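Local structure of type III effector XopAI (Xanthomonas citri, 6K93) at residues 122-125 with 126-130; 133-136 with 137-140. The protein is a type III effector with a mono-ADP-ribosyltransferase fold, whose domain probably binds arginine-containing peptides. All coordinates share one frame; numbering follows the deposited sequence.

Contact 1: residues 122-125 with 126-130; sequences QFKT and ALITL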
ATOM      1  N   GLN A 122       7.548  -5.346 -13.972  1.00 14.31           N
ATOM      2  CA  GLN A 122       8.240  -4.184 -13.428  1.00 13.63           C
ATOM      3  C   GLN A 122       8.304  -4.252 -11.917  1.00 13.70           C
ATOM      4  O   GLN A 122       9.335  -3.940 -11.320  1.00 14.60           O
ATOM      5  CB  GLN A 122       7.552  -2.901 -13.882  1.00 15.31           C
ATOM      6  CG  GLN A 122       7.833  -2.568 -15.339  1.00 22.07           C
ATOM      7  CD  GLN A 122       6.806  -1.653 -15.972  1.00 37.89           C
ATOM      8  OE1 GLN A 122       5.840  -1.224 -15.352  1.00 38.08           O
ATOM      9  NE2 GLN A 122       7.031  -1.339 -17.247  1.00 52.17           N
ATOM     10  N   PHE A 123       7.211  -4.672 -11.278  1.00 13.13           N
ATOM     11  CA  PHE A 123       7.233  -4.803  -9.826  1.00 12.55           C
ATOM     12  C   PHE A 123       8.241  -5.878  -9.393  1.00 12.52           C
ATOM     13  O   PHE A 123       8.994  -5.698  -8.426  1.00 13.01           O
ATOM     14  CB  PHE A 123       5.816  -5.110  -9.313  1.00 12.20           C
ATOM     15  CG  PHE A 123       5.778  -5.589  -7.895  1.00 12.11           C
ATOM     16  CD1 PHE A 123       6.351  -4.835  -6.888  1.00 11.87           C
ATOM     17  CD2 PHE A 123       5.179  -6.794  -7.565  1.00 12.09           C
ATOM     18  CE1 PHE A 123       6.357  -5.275  -5.588  1.00 12.58           C
ATOM     19  CE2 PHE A 123       5.174  -7.238  -6.259  1.00 12.49           C
ATOM     20  CZ  PHE A 123       5.759  -6.489  -5.265  1.00 12.47           C
ATOM     21  N   LYS A 124       8.321  -6.979 -10.130  1.00 14.00           N
ATOM     22  CA  LYS A 124       9.346  -7.987  -9.852  1.00 14.30           C
ATOM     23  C   LYS A 124      10.740  -7.360  -9.867  1.00 14.04           C
ATOM     24  O   LYS A 124      11.538  -7.575  -8.947  1.00 14.51           O
ATOM     25  CB  LYS A 124       9.259  -9.139 -10.867  1.00 14.79           C
ATOM     26  CG  LYS A 124      10.369 -10.162 -10.717  1.00 15.42           C
ATOM     27  CD  LYS A 124      10.260 -11.286 -11.704  1.00 17.33           C
ATOM     28  CE  LYS A 124      11.347 -12.300 -11.430  1.00 21.99           C
ATOM     29  NZ  LYS A 124      11.263 -13.466 -12.340  1.00 27.08           N
ATOM     30  N   THR A 125      11.050  -6.576 -10.907  1.00 13.60           N
ATOM     31  CA  THR A 125      12.348  -5.914 -10.935  1.00 13.37           C
ATOM     32  C   THR A 125      12.515  -4.977  -9.751  1.00 13.50           C
ATOM     33  O   THR A 125      13.566  -4.966  -9.102  1.00 14.38           O
ATOM     34  CB  THR A 125      12.529  -5.141 -12.225  1.00 14.03           C
ATOM     35  OG1 THR A 125      12.562  -6.069 -13.292  1.00 13.84           O
ATOM     36  CG2 THR A 125      13.839  -4.337 -12.204  1.00 16.23           C
ATOM     37  N   ALA A 126      11.487  -4.189  -9.442  1.00 12.76           N
ATOM     38  CA  ALA A 126      11.594  -3.240  -8.341  1.00 12.39           C
ATOM     39  C   ALA A 126      11.909  -3.943  -7.036  1.00 12.36           C
ATOM     40  O   ALA A 126      12.754  -3.481  -6.261  1.00 12.47           O
ATOM     41  CB  ALA A 126      10.306  -2.428  -8.211  1.00 12.58           C
ATOM     42  N   LEU A 127      11.211  -5.040  -6.753  1.00 12.71           N
ATOM     43  CA  LEU A 127      11.441  -5.729  -5.495  1.00 12.54           C
ATOM     44  C   LEU A 127      12.834  -6.347  -5.457  1.00 12.02           C
ATOM     45  O   LEU A 127      13.562  -6.186  -4.474  1.00 13.30           O
ATOM     46  CB  LEU A 127      10.369  -6.788  -5.263  1.00 12.62           C
ATOM     47  CG  LEU A 127      10.373  -7.364  -3.841  1.00 15.60           C
ATOM     48  CD1 LEU A 127       8.963  -7.713  -3.377  1.00 16.84           C
ATOM     49  CD2 LEU A 127      11.275  -8.605  -3.775  1.00 16.96           C
ATOM     50  N   ILE A 128      13.231  -7.039  -6.527  1.00 11.74           N
ATOM     51  CA  ILE A 128      14.503  -7.748  -6.496  1.00 12.38           C
ATOM     52  C   ILE A 128      15.680  -6.777  -6.442  1.00 13.98           C
ATOM     53  O   ILE A 128      16.703  -7.081  -5.808  1.00 13.61           O
ATOM     54  CB  ILE A 128      14.569  -8.725  -7.686  1.00 13.80           C
ATOM     55  CG1 ILE A 128      13.560  -9.844  -7.452  1.00 14.20           C
ATOM     56  CG2 ILE A 128      15.992  -9.260  -7.863  1.00 14.70           C
ATOM     57  CD1 ILE A 128      13.353 -10.772  -8.608  1.00 14.28           C
ATOM     58  N   THR A 129      15.555  -5.599  -7.057  1.00 13.86           N
ATOM     59  CA  THR A 129      16.656  -4.636  -7.113  1.00 14.08           C
ATOM     60  C   THR A 129      16.599  -3.582  -6.008  1.00 13.94           C
ATOM     61  O   THR A 129      17.419  -2.655  -6.010  1.00 15.59           O
ATOM     62  CB  THR A 129      16.666  -3.916  -8.472  1.00 14.90           C
ATOM     63  OG1 THR A 129      15.508  -3.088  -8.599  1.00 15.30           O
ATOM     64  CG2 THR A 129      16.749  -4.891  -9.618  1.00 15.56           C
ATOM     65  N   LEU A 130      15.644  -3.679  -5.081  1.00 14.01           N
ATOM     66  CA  LEU A 130      15.382  -2.581  -4.162  1.00 14.89           C
ATOM     67  C   LEU A 130      16.578  -2.255  -3.279  1.00 16.35           C
ATOM     68  O   LEU A 130      16.759  -1.095  -2.879  1.00 18.23           O
ATOM     69  CB  LEU A 130      14.183  -2.931  -3.292  1.00 14.18           C
ATOM     70  CG  LEU A 130      13.626  -1.793  -2.427  1.00 15.44           C
ATOM     71  CD1 LEU A 130      13.096  -0.695  -3.325  1.00 16.70           C
ATOM     72  CD2 LEU A 130      12.559  -2.312  -1.517  1.00 15.22           C
TER
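Ala126 N, Leu127 N and Ile128 N donate to Gln122 O, Phe123 O and Lys124 O at 2.9 to 3.0 Å in nearly straight bonds: the i to i+4 ladder of an alpha helix. One rung further on, Thr125 O accepts twice, from Thr129 N at 2.9 Å and from Thr129 OG1 at 2.7 Å. The amide comes in nearly along the C=O axis, whereas the hydroxyl stands 39° out of the carbonyl plane. A chi1 of 67° places OG1 between the backbone N and carbonyl carbon of Thr129, bringing it above the plane of the Thr125 carbonyl. Thr129 OG1 also bonds to His195, and Thr125 OG1 to Val88 O.

Two apolar pairs, by contrast, run side by side, pointing the same way. Leu127 CD1 meets the Phe123 ring obliquely, 3.9 Å from Phe123 CZ. On the extended Lys124 chain, CG lies 3.7 Å and CE 3.8 Å from Ile128 CD1, so its methylenes carry the contact. A threonine hydroxyl bonding back to the i-4 carbonyl is common in helices; here it sits at the C-terminal end of helix 117-128, which packs against helices 136-156 (Trp143) and 194-209 (Phe199) in the helical part of the protein.

Contact 2: residues 133-136 with 137-140; sequences EQYR and PERQ
Tyr135 and Glu138 lie side by side, their side chains pointing the same way, and the carboxylate meets the ring at its edge: Glu138 OE2 lies in the ring plane, 3.6 Å from Tyr135 CD1. Ring and carboxylate planes stand 88° apart. In Glu138, CG is anti to the backbone N (chi1 163°) and the chain is extended beyond it, which carries the carboxylate out alongside the ring.

Arg139 folds differently. Arg139 CG passes 3.4 Å from Tyr135 O, and Arg139 CD 4.1 Å from Tyr135 CB; a bend at chi3 (63°) then leads the guanidinium away, toward Leu127 O, Asp178 and Trp131. In the backbone, Arg139 N donates to Tyr135 O at 2.9 Å and Gln140 N to Arg136 O at 2.8 Å, opening the helical ladder. Pro137 has no N-H to give to Glu133 O, four residues back; Glu133 O instead takes Arg136 N at 3.1 Å. A water bridges Gln134 O and Glu138 N, accepting from the amide and donating to the carbonyl.

The electropositive ring edge of Tyr135 probably favours the carboxylate weakly, whereas the charge of Arg139 is met by a salt bridge to Asp178 and a cation-pi contact with the ring of Trp131.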
ATOM      1  N   GLU A 133      22.470  -3.899  -6.325  1.00 19.39           N
ATOM      2  CA  GLU A 133      22.934  -5.014  -7.140  1.00 20.01           C
ATOM      3  C   GLU A 133      23.345  -6.229  -6.307  1.00 18.20           C
ATOM      4  O   GLU A 133      23.024  -7.375  -6.660  1.00 16.92           O
ATOM      5  CB  GLU A 133      24.100  -4.499  -8.001  1.00 23.14           C
ATOM      6  CG  GLU A 133      25.029  -5.501  -8.574  1.00 23.79           C
ATOM      7  CD  GLU A 133      26.127  -4.793  -9.404  1.00 25.82           C
ATOM      8  OE1 GLU A 133      25.779  -3.927 -10.233  1.00 25.59           O
ATOM      9  OE2 GLU A 133      27.278  -5.096  -9.159  1.00 25.58           O
ATOM     10  N   GLN A 134      24.083  -6.014  -5.220  1.00 17.23           N
ATOM     11  CA  GLN A 134      24.682  -7.140  -4.528  1.00 17.96           C
ATOM     12  C   GLN A 134      23.635  -8.017  -3.849  1.00 16.78           C
ATOM     13  O   GLN A 134      23.918  -9.186  -3.564  1.00 16.52           O
ATOM     14  CB  GLN A 134      25.694  -6.635  -3.500  1.00 20.03           C
ATOM     15  CG  GLN A 134      25.083  -5.975  -2.310  1.00 26.79           C
ATOM     16  CD  GLN A 134      25.012  -4.475  -2.446  1.00 38.48           C
ATOM     17  OE1 GLN A 134      24.763  -3.942  -3.534  1.00 42.86           O
ATOM     18  NE2 GLN A 134      25.251  -3.777  -1.340  1.00 39.20           N
ATOM     19  N   TYR A 135      22.438  -7.493  -3.594  1.00 15.53           N
ATOM     20  CA  TYR A 135      21.408  -8.285  -2.946  1.00 15.15           C
ATOM     21  C   TYR A 135      20.450  -8.949  -3.921  1.00 14.52           C
ATOM     22  O   TYR A 135      19.525  -9.636  -3.476  1.00 14.06           O
ATOM     23  CB  TYR A 135      20.606  -7.413  -1.981  1.00 15.55           C
ATOM     24  CG  TYR A 135      21.416  -7.002  -0.764  1.00 18.83           C
ATOM     25  CD1 TYR A 135      21.629  -7.900   0.264  1.00 22.17           C
ATOM     26  CD2 TYR A 135      21.951  -5.747  -0.666  1.00 18.40           C
ATOM     27  CE1 TYR A 135      22.356  -7.539   1.384  1.00 26.12           C
ATOM     28  CE2 TYR A 135      22.684  -5.366   0.435  1.00 22.38           C
ATOM     29  CZ  TYR A 135      22.878  -6.262   1.452  1.00 28.19           C
ATOM     30  OH  TYR A 135      23.615  -5.879   2.560  1.00 34.93           O
ATOM     31  N   ARG A 136      20.664  -8.812  -5.239  1.00 13.82           N
ATOM     32  CA  ARG A 136      19.702  -9.393  -6.161  1.00 13.09           C
ATOM     33  C   ARG A 136      19.610 -10.914  -6.033  1.00 13.74           C
ATOM     34  O   ARG A 136      18.496 -11.431  -6.073  1.00 12.87           O
ATOM     35  CB  ARG A 136      20.006  -8.965  -7.601  1.00 14.16           C
ATOM     36  CG  ARG A 136      19.721  -7.472  -7.841  1.00 16.23           C
ATOM     37  CD  ARG A 136      19.570  -7.091  -9.337  1.00 18.86           C
ATOM     38  NE  ARG A 136      20.569  -7.755 -10.102  1.00 21.19           N
ATOM     39  CZ  ARG A 136      21.657  -7.154 -10.595  1.00 21.31           C
ATOM     40  NH1 ARG A 136      21.838  -5.840 -10.433  1.00 23.37           N
ATOM     41  NH2 ARG A 136      22.569  -7.857 -11.259  1.00 19.83           N
ATOM     42  N   PRO A 137      20.700 -11.671  -5.908  1.00 14.23           N
ATOM     43  CA  PRO A 137      20.535 -13.131  -5.750  1.00 14.76           C
ATOM     44  C   PRO A 137      19.676 -13.508  -4.549  1.00 14.61           C
ATOM     45  O   PRO A 137      18.791 -14.348  -4.674  1.00 14.29           O
ATOM     46  CB  PRO A 137      21.993 -13.622  -5.633  1.00 14.49           C
ATOM     47  CG  PRO A 137      22.801 -12.583  -6.406  1.00 14.52           C
ATOM     48  CD  PRO A 137      22.103 -11.273  -6.115  1.00 13.91           C
ATOM     49  N   GLU A 138      19.909 -12.892  -3.390  1.00 14.41           N
ATOM     50  CA  GLU A 138      19.118 -13.185  -2.192  1.00 16.03           C
ATOM     51  C   GLU A 138      17.665 -12.794  -2.398  1.00 16.24           C
ATOM     52  O   GLU A 138      16.755 -13.556  -2.041  1.00 16.32           O
ATOM     53  CB  GLU A 138      19.730 -12.444  -0.985  1.00 22.43           C
ATOM     54  CG  GLU A 138      18.851 -12.285   0.238  1.00 33.49           C
ATOM     55  CD  GLU A 138      19.446 -11.299   1.250  1.00 44.92           C
ATOM     56  OE1 GLU A 138      18.671 -10.658   1.985  1.00 48.49           O
ATOM     57  OE2 GLU A 138      20.687 -11.174   1.311  1.00 48.24           O
ATOM     58  N   ARG A 139      17.431 -11.609  -2.983  1.00 15.15           N
ATOM     59  CA  ARG A 139      16.069 -11.114  -3.143  1.00 14.38           C
ATOM     60  C   ARG A 139      15.324 -11.837  -4.251  1.00 14.28           C
ATOM     61  O   ARG A 139      14.086 -11.946  -4.206  1.00 14.32           O
ATOM     62  CB  ARG A 139      16.108  -9.619  -3.348  1.00 15.49           C
ATOM     63  CG  ARG A 139      16.565  -8.935  -2.058  1.00 19.43           C
ATOM     64  CD  ARG A 139      16.480  -7.426  -2.072  1.00 22.51           C
ATOM     65  NE  ARG A 139      15.123  -6.909  -2.221  1.00 22.78           N
ATOM     66  CZ  ARG A 139      14.264  -6.688  -1.233  1.00 23.60           C
ATOM     67  NH1 ARG A 139      14.599  -6.943   0.025  1.00 28.41           N
ATOM     68  NH2 ARG A 139      13.061  -6.207  -1.516  1.00 18.49           N
ATOM     69  N   GLN A 140      16.043 -12.380  -5.228  1.00 14.55           N
ATOM     70  CA  GLN A 140      15.407 -13.268  -6.193  1.00 14.68           C
ATOM     71  C   GLN A 140      14.859 -14.512  -5.513  1.00 15.18           C
ATOM     72  O   GLN A 140      13.758 -14.965  -5.824  1.00 15.83           O
ATOM     73  CB  GLN A 140      16.409 -13.667  -7.277  1.00 15.25           C
ATOM     74  CG  GLN A 140      15.879 -14.676  -8.223  1.00 24.50           C
ATOM     75  CD  GLN A 140      16.452 -14.486  -9.597  1.00 40.00           C
ATOM     76  OE1 GLN A 140      17.278 -15.273 -10.043  1.00 46.06           O
ATOM     77  NE2 GLN A 140      16.043 -13.402 -10.267  1.00 44.87           N
TER
HETATM   78  O   HOH W   1      22.513 -11.645  -2.641  1.00 18.06           O

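Contacts 1 and 2 come in series along the chain, with their centres about 10 Å apart on the same side of the chain's centre. Contact 1 lies at the C-terminal end of helix 117-128, and contact 2 spans the 3-10 turn 133-135 and the first turn of helix 136-156. They touch directly. Beyond the probable hydrogen bond from Arg139 NE to Leu127 O (2.8 Å), Thr129 CG2 packs 3.6 Å from Arg136 CD, and Ile128 O lies 3.6 Å from Arg139 CB. The end of one helix is thus tied to the beginning of the next across their short connection. Contact 1 is buried, whereas contact 2 is at the surface.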